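Local coordinates for protein transcriptional regulator (Mesorhizobium loti, PDB 3BHQ) that probably binds regulatory DNA as a dimeric TetR-family transcription factor, with a helix-turn-helix head and an all-helical C-terminal domain, at residues K56-A68 with L111-L125. Sequence-based numbering, arbitrary orientation. Where two conformers were deposited one is given.
Sequences KETLFGEVVLSTA and LRRLIIANADRMPQL. With EDO (1,2-ethanediol), chain L; EDO (1,2-ethanediol), chain H; EDO (1,2-ethanediol), chain I.
F60 drives its ring against L125, L111 and L114, and so illustrates how a TetR-family regulator joins its DNA-binding head to its helical body. The ring belongs to helix 56-83, the long helix that follows the predicted helix-turn-helix motif, and its partners lie on helix 106-117, on the turn after it and at the start of helix 123-150. With CG anti to the backbone N (chi1 -157°), the phenyl group reaches into the angle between these elements. L125 lays CD1 over one face of F60, a CH-pi contact 3.7 Å from the ring centroid, while CD1 of L111 and CB of L114 meet the edge near the ring plane. F25 of the DNA-binding head also stacks on the ring. The selenomethionine M122 brings its CE to 3.9 Å from F60 CD2. N118, just past the end of its helix, sets its amide plane 78° from that of the F60 ring, and ND2 donates to L114 O at 2.8 Å, reaching that carbonyl from the face opposite to N118 N. Further along, I115 CD1 packs on V64 CG2, and L111 CD2 lies 3.5 Å from T67 OG1. At the other end the contact turns polar. The extended chain of E57 passes M122 in the opposite direction and crosses Q124 at about a right angle; an alanine here would probably leave the Q124 amide without its carboxylate partner. Two waters reinforce this corner, one linking E57 O to Q124 NE2, the other donating to both E57 OE2 and R121 O. The direct bond from Q124 NE2 reaches E57 OE2 on its anti side at 2.9 Å, 27° out of the carboxylate plane.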
loop_
_atom_site.group_PDB
_atom_site.type_symbol
_atom_site.label_atom_id
_atom_site.label_comp_id
_atom_site.label_asym_id
_atom_site.label_seq_id
_atom_site.Cartn_x
_atom_site.Cartn_y
_atom_site.Cartn_z
ATOM N N LYS A 56 -10.425 20.435 14.858
ATOM C CA LYS A 56 -9.394 19.435 14.807
ATOM C C LYS A 56 -9.399 18.685 13.463
ATOM O O LYS A 56 -8.330 18.354 12.919
ATOM C CB LYS A 56 -9.545 18.496 16.007
ATOM C CG LYS A 56 -8.332 17.682 16.316
ATOM C CD LYS A 56 -8.431 16.951 17.663
ATOM C CE LYS A 56 -9.526 15.907 17.694
ATOM N NZ LYS A 56 -9.582 15.204 19.010
ATOM N N GLU A 57 -10.591 18.478 12.896
ATOM C CA GLU A 57 -10.715 17.790 11.602
ATOM C C GLU A 57 -10.077 18.608 10.467
ATOM O O GLU A 57 -9.369 18.062 9.616
ATOM C CB GLU A 57 -12.197 17.507 11.281
ATOM C CG GLU A 57 -12.468 16.859 9.934
ATOM C CD GLU A 57 -13.902 16.362 9.784
ATOM O OE1 GLU A 57 -14.818 16.910 10.464
ATOM O OE2 GLU A 57 -14.102 15.459 8.962
ATOM N N THR A 58 -10.394 19.890 10.437
ATOM C CA THR A 58 -9.828 20.838 9.475
ATOM C C THR A 58 -8.314 20.915 9.590
ATOM O O THR A 58 -7.594 20.867 8.573
ATOM C CB THR A 58 -10.510 22.215 9.612
ATOM O OG1 THR A 58 -11.932 22.074 9.452
ATOM C CG2 THR A 58 -9.957 23.216 8.577
ATOM N N LEU A 59 -7.818 20.999 10.827
ATOM C CA LEU A 59 -6.391 21.059 11.067
ATOM C C LEU A 59 -5.679 19.777 10.572
ATOM O O LEU A 59 -4.615 19.863 9.974
ATOM C CB LEU A 59 -6.134 21.307 12.553
ATOM C CG LEU A 59 -4.675 21.411 13.024
ATOM C CD1 LEU A 59 -3.775 22.300 12.160
ATOM C CD2 LEU A 59 -4.581 21.877 14.501
ATOM N N PHE A 60 -6.299 18.617 10.777
ATOM C CA PHE A 60 -5.730 17.334 10.292
ATOM C C PHE A 60 -5.611 17.383 8.747
ATOM O O PHE A 60 -4.620 16.931 8.164
ATOM C CB PHE A 60 -6.604 16.159 10.742
ATOM C CG PHE A 60 -5.920 14.793 10.812
ATOM C CD1 PHE A 60 -4.637 14.537 10.307
ATOM C CD2 PHE A 60 -6.637 13.720 11.350
ATOM C CE1 PHE A 60 -4.078 13.251 10.416
ATOM C CE2 PHE A 60 -6.077 12.433 11.433
ATOM C CZ PHE A 60 -4.816 12.219 10.987
ATOM N N GLY A 61 -6.608 17.969 8.081
ATOM C CA GLY A 61 -6.547 18.122 6.642
ATOM C C GLY A 61 -5.370 18.977 6.192
ATOM O O GLY A 61 -4.678 18.645 5.225
ATOM N N GLU A 62 -5.119 20.079 6.900
ATOM C CA GLU A 62 -3.943 20.919 6.619
ATOM C C GLU A 62 -2.602 20.203 6.875
ATOM O O GLU A 62 -1.620 20.480 6.185
ATOM C CB GLU A 62 -4.031 22.241 7.392
ATOM C CG GLU A 62 -5.117 23.117 6.848
ATOM C CD GLU A 62 -4.759 23.709 5.478
ATOM O OE1 GLU A 62 -3.633 24.224 5.272
ATOM O OE2 GLU A 62 -5.615 23.703 4.628
ATOM N N VAL A 63 -2.548 19.355 7.914
ATOM C CA VAL A 63 -1.359 18.528 8.200
ATOM C C VAL A 63 -1.078 17.637 6.986
ATOM O O VAL A 63 0.067 17.559 6.509
ATOM C CB VAL A 63 -1.563 17.684 9.466
ATOM C CG1 VAL A 63 -0.574 16.500 9.556
ATOM C CG2 VAL A 63 -1.465 18.597 10.698
ATOM N N VAL A 64 -2.120 16.993 6.482
ATOM C CA VAL A 64 -1.965 16.081 5.299
ATOM C C VAL A 64 -1.446 16.864 4.104
ATOM O O VAL A 64 -0.469 16.479 3.450
ATOM C CB VAL A 64 -3.241 15.288 4.965
ATOM C CG1 VAL A 64 -3.093 14.537 3.613
ATOM C CG2 VAL A 64 -3.624 14.346 6.134
ATOM N N LEU A 65 -2.066 18.007 3.822
ATOM C CA LEU A 65 -1.615 18.821 2.696
ATOM C C LEU A 65 -0.191 19.341 2.849
ATOM O O LEU A 65 0.549 19.380 1.866
ATOM C CB LEU A 65 -2.572 19.975 2.417
ATOM C CG LEU A 65 -3.969 19.600 1.978
ATOM C CD1 LEU A 65 -4.850 20.873 1.954
ATOM C CD2 LEU A 65 -3.955 18.925 0.607
ATOM N N SER A 66 0.203 19.762 4.056
ATOM C CA SER A 66 1.569 20.250 4.305
ATOM C C SER A 66 2.602 19.154 4.065
ATOM O O SER A 66 3.615 19.389 3.430
ATOM C CB SER A 66 1.718 20.779 5.740
ATOM O OG SER A 66 3.023 21.296 5.974
ATOM N N THR A 67 2.312 17.961 4.568
ATOM C CA THR A 67 3.215 16.820 4.389
ATOM C C THR A 67 3.313 16.455 2.886
ATOM O O THR A 67 4.428 16.251 2.374
ATOM C CB THR A 67 2.796 15.643 5.258
ATOM O OG1 THR A 67 3.022 15.988 6.623
ATOM C CG2 THR A 67 3.665 14.422 4.916
ATOM N N ALA A 68 2.186 16.477 2.184
ATOM C CA ALA A 68 2.166 16.183 0.741
ATOM C C ALA A 68 3.032 17.180 -0.004
ATOM O O ALA A 68 3.799 16.813 -0.884
ATOM C CB ALA A 68 0.749 16.207 0.193
ATOM N N LEU A 111 2.120 8.637 9.690
ATOM C CA LEU A 111 1.046 9.488 9.153
ATOM C C LEU A 111 0.199 8.711 8.103
ATOM O O LEU A 111 -1.054 8.817 8.098
ATOM C CB LEU A 111 1.611 10.779 8.552
ATOM C CG LEU A 111 0.580 11.825 8.099
ATOM C CD1 LEU A 111 -0.268 12.336 9.273
ATOM C CD2 LEU A 111 1.245 13.002 7.329
ATOM N N ARG A 112 0.849 7.957 7.207
ATOM C CA ARG A 112 0.123 7.146 6.224
ATOM C C ARG A 112 -0.867 6.201 6.906
ATOM O O ARG A 112 -2.019 6.090 6.474
ATOM C CB ARG A 112 1.077 6.360 5.293
ATOM C CG ARG A 112 1.242 6.927 3.865
ATOM C CD ARG A 112 2.372 6.178 3.137
ATOM N NE ARG A 112 2.231 5.767 1.714
ATOM C CZ ARG A 112 1.709 4.606 1.300
ATOM N NH1 ARG A 112 1.159 3.743 2.153
ATOM N NH2 ARG A 112 1.722 4.289 -0.016
ATOM N N ARG A 113 -0.404 5.512 7.953
ATOM C CA ARG A 113 -1.294 4.594 8.696
ATOM C C ARG A 113 -2.530 5.314 9.244
ATOM O O ARG A 113 -3.651 4.784 9.166
ATOM C CB ARG A 113 -0.536 3.931 9.844
ATOM C CG ARG A 113 -1.328 2.857 10.592
ATOM C CD ARG A 113 -0.562 2.191 11.721
ATOM N NE ARG A 113 0.794 1.796 11.296
ATOM C CZ ARG A 113 1.099 0.760 10.523
ATOM N NH1 ARG A 113 0.163 -0.028 10.018
ATOM N NH2 ARG A 113 2.360 0.535 10.210
ATOM N N LEU A 114 -2.319 6.512 9.803
ATOM C CA LEU A 114 -3.441 7.298 10.357
ATOM C C LEU A 114 -4.438 7.710 9.284
ATOM O O LEU A 114 -5.657 7.660 9.523
ATOM C CB LEU A 114 -2.955 8.530 11.139
ATOM C CG LEU A 114 -2.122 8.263 12.378
ATOM C CD1 LEU A 114 -1.695 9.563 13.015
ATOM C CD2 LEU A 114 -2.880 7.414 13.372
ATOM N N ILE A 115 -3.925 8.139 8.132
ATOM C CA ILE A 115 -4.778 8.539 7.012
ATOM C C ILE A 115 -5.654 7.343 6.589
ATOM O O ILE A 115 -6.853 7.483 6.447
ATOM C CB ILE A 115 -3.938 9.068 5.849
ATOM C CG1 ILE A 115 -3.281 10.418 6.237
ATOM C CG2 ILE A 115 -4.813 9.184 4.580
ATOM C CD1 ILE A 115 -2.064 10.841 5.307
ATOM N N ILE A 116 -5.048 6.157 6.468
ATOM C CA ILE A 116 -5.797 4.936 6.101
ATOM C C ILE A 116 -6.770 4.509 7.174
ATOM O O ILE A 116 -7.910 4.133 6.875
ATOM C CB ILE A 116 -4.786 3.785 5.733
ATOM C CG1 ILE A 116 -4.050 4.137 4.440
ATOM C CG2 ILE A 116 -5.541 2.428 5.570
ATOM C CD1 ILE A 116 -2.816 3.339 4.089
ATOM N N ALA A 117 -6.352 4.591 8.433
ATOM C CA ALA A 117 -7.243 4.270 9.546
ATOM C C ALA A 117 -8.519 5.126 9.557
ATOM O O ALA A 117 -9.577 4.666 10.002
ATOM C CB ALA A 117 -6.502 4.398 10.898
ATOM N N ASN A 118 -8.398 6.363 9.081
ATOM C CA ASN A 118 -9.504 7.323 9.014
ATOM C C ASN A 118 -10.209 7.421 7.657
ATOM O O ASN A 118 -10.940 8.402 7.404
ATOM C CB ASN A 118 -8.972 8.684 9.472
ATOM C CG ASN A 118 -8.715 8.709 10.956
ATOM O OD1 ASN A 118 -9.664 8.649 11.747
ATOM N ND2 ASN A 118 -7.444 8.756 11.358
ATOM N N ALA A 119 -10.043 6.404 6.806
ATOM C CA ALA A 119 -10.648 6.370 5.466
ATOM C C ALA A 119 -12.176 6.510 5.491
ATOM O O ALA A 119 -12.757 7.139 4.614
ATOM C CB ALA A 119 -10.257 5.074 4.715
ATOM N N ASP A 120 -12.816 5.923 6.499
ATOM C CA ASP A 120 -14.282 6.000 6.636
ATOM C C ASP A 120 -14.736 7.188 7.446
ATOM O O ASP A 120 -15.702 7.847 7.074
ATOM C CB ASP A 120 -14.847 4.719 7.259
ATOM C CG ASP A 120 -14.679 3.520 6.347
ATOM O OD1 ASP A 120 -15.095 3.583 5.163
ATOM O OD2 ASP A 120 -14.109 2.521 6.800
ATOM N N ARG A 121 -14.032 7.467 8.546
ATOM C CA ARG A 121 -14.371 8.563 9.449
ATOM C C ARG A 121 -14.139 9.939 8.818
ATOM O O ARG A 121 -14.970 10.876 8.969
ATOM C CB ARG A 121 -13.502 8.436 10.695
ATOM C CG ARG A 121 -13.882 9.310 11.801
ATOM C CD ARG A 121 -12.977 9.096 12.950
ATOM N NE ARG A 121 -13.426 9.893 14.082
ATOM C CZ ARG A 121 -12.817 9.958 15.255
ATOM N NH1 ARG A 121 -11.709 9.262 15.490
ATOM N NH2 ARG A 121 -13.348 10.739 16.193
HETATM N N MSE A 122 -12.979 10.090 8.164
HETATM C CA MSE A 122 -12.593 11.382 7.539
HETATM C C MSE A 122 -11.995 11.045 6.165
HETATM O O MSE A 122 -10.774 11.116 5.971
HETATM C CB MSE A 122 -11.601 12.135 8.422
HETATM C CG MSE A 122 -12.191 12.671 9.716
HETATM SE SE MSE A 122 -10.956 13.537 10.917
HETATM C CE MSE A 122 -10.095 11.941 11.579
ATOM N N PRO A 123 -12.854 10.668 5.201
ATOM C CA PRO A 123 -12.406 10.217 3.876
ATOM C C PRO A 123 -11.600 11.267 3.140
ATOM O O PRO A 123 -10.776 10.912 2.310
ATOM C CB PRO A 123 -13.710 9.880 3.137
ATOM C CG PRO A 123 -14.778 10.485 3.901
ATOM C CD PRO A 123 -14.323 10.720 5.290
ATOM N N GLN A 124 -11.835 12.543 3.457
ATOM C CA GLN A 124 -11.111 13.632 2.789
ATOM C C GLN A 124 -9.593 13.614 2.980
ATOM O O GLN A 124 -8.869 14.147 2.139
ATOM C CB GLN A 124 -11.693 14.995 3.142
ATOM C CG GLN A 124 -11.438 15.512 4.527
ATOM C CD GLN A 124 -12.282 14.934 5.623
ATOM O OE1 GLN A 124 -13.076 14.007 5.433
ATOM N NE2 GLN A 124 -12.122 15.530 6.827
ATOM N N LEU A 125 -9.128 13.035 4.077
ATOM C CA LEU A 125 -7.690 12.991 4.374
ATOM C C LEU A 125 -6.990 12.123 3.321
ATOM O O LEU A 125 -6.000 12.557 2.714
ATOM C CB LEU A 125 -7.406 12.450 5.786
ATOM C CG LEU A 125 -8.078 13.218 6.968
ATOM C CD1 LEU A 125 -7.781 12.514 8.298
ATOM C CD2 LEU A 125 -7.679 14.682 6.960
HETATM C C1 EDO L . -11.063 2.303 7.712
HETATM O O1 EDO L . -12.281 1.732 8.231
HETATM C C2 EDO L . -9.930 1.635 8.474
HETATM O O2 EDO L . -9.988 1.903 9.893
HETATM C C1 EDO H . -14.444 13.409 12.685
HETATM O O1 EDO H . -15.031 12.298 13.370
HETATM C C2 EDO H . -14.861 14.705 13.371
HETATM O O2 EDO H . -14.109 14.879 14.584
HETATM C C1 EDO I . 5.775 13.808 7.982
HETATM O O1 EDO I . 5.288 15.139 7.823
HETATM C C2 EDO I . 5.568 13.461 9.436
HETATM O O2 EDO I . 6.426 14.302 10.207
HETATM O O HOH W 1 -10.181 17.618 7.008
HETATM O O HOH W 2 -15.840 13.499 8.486
#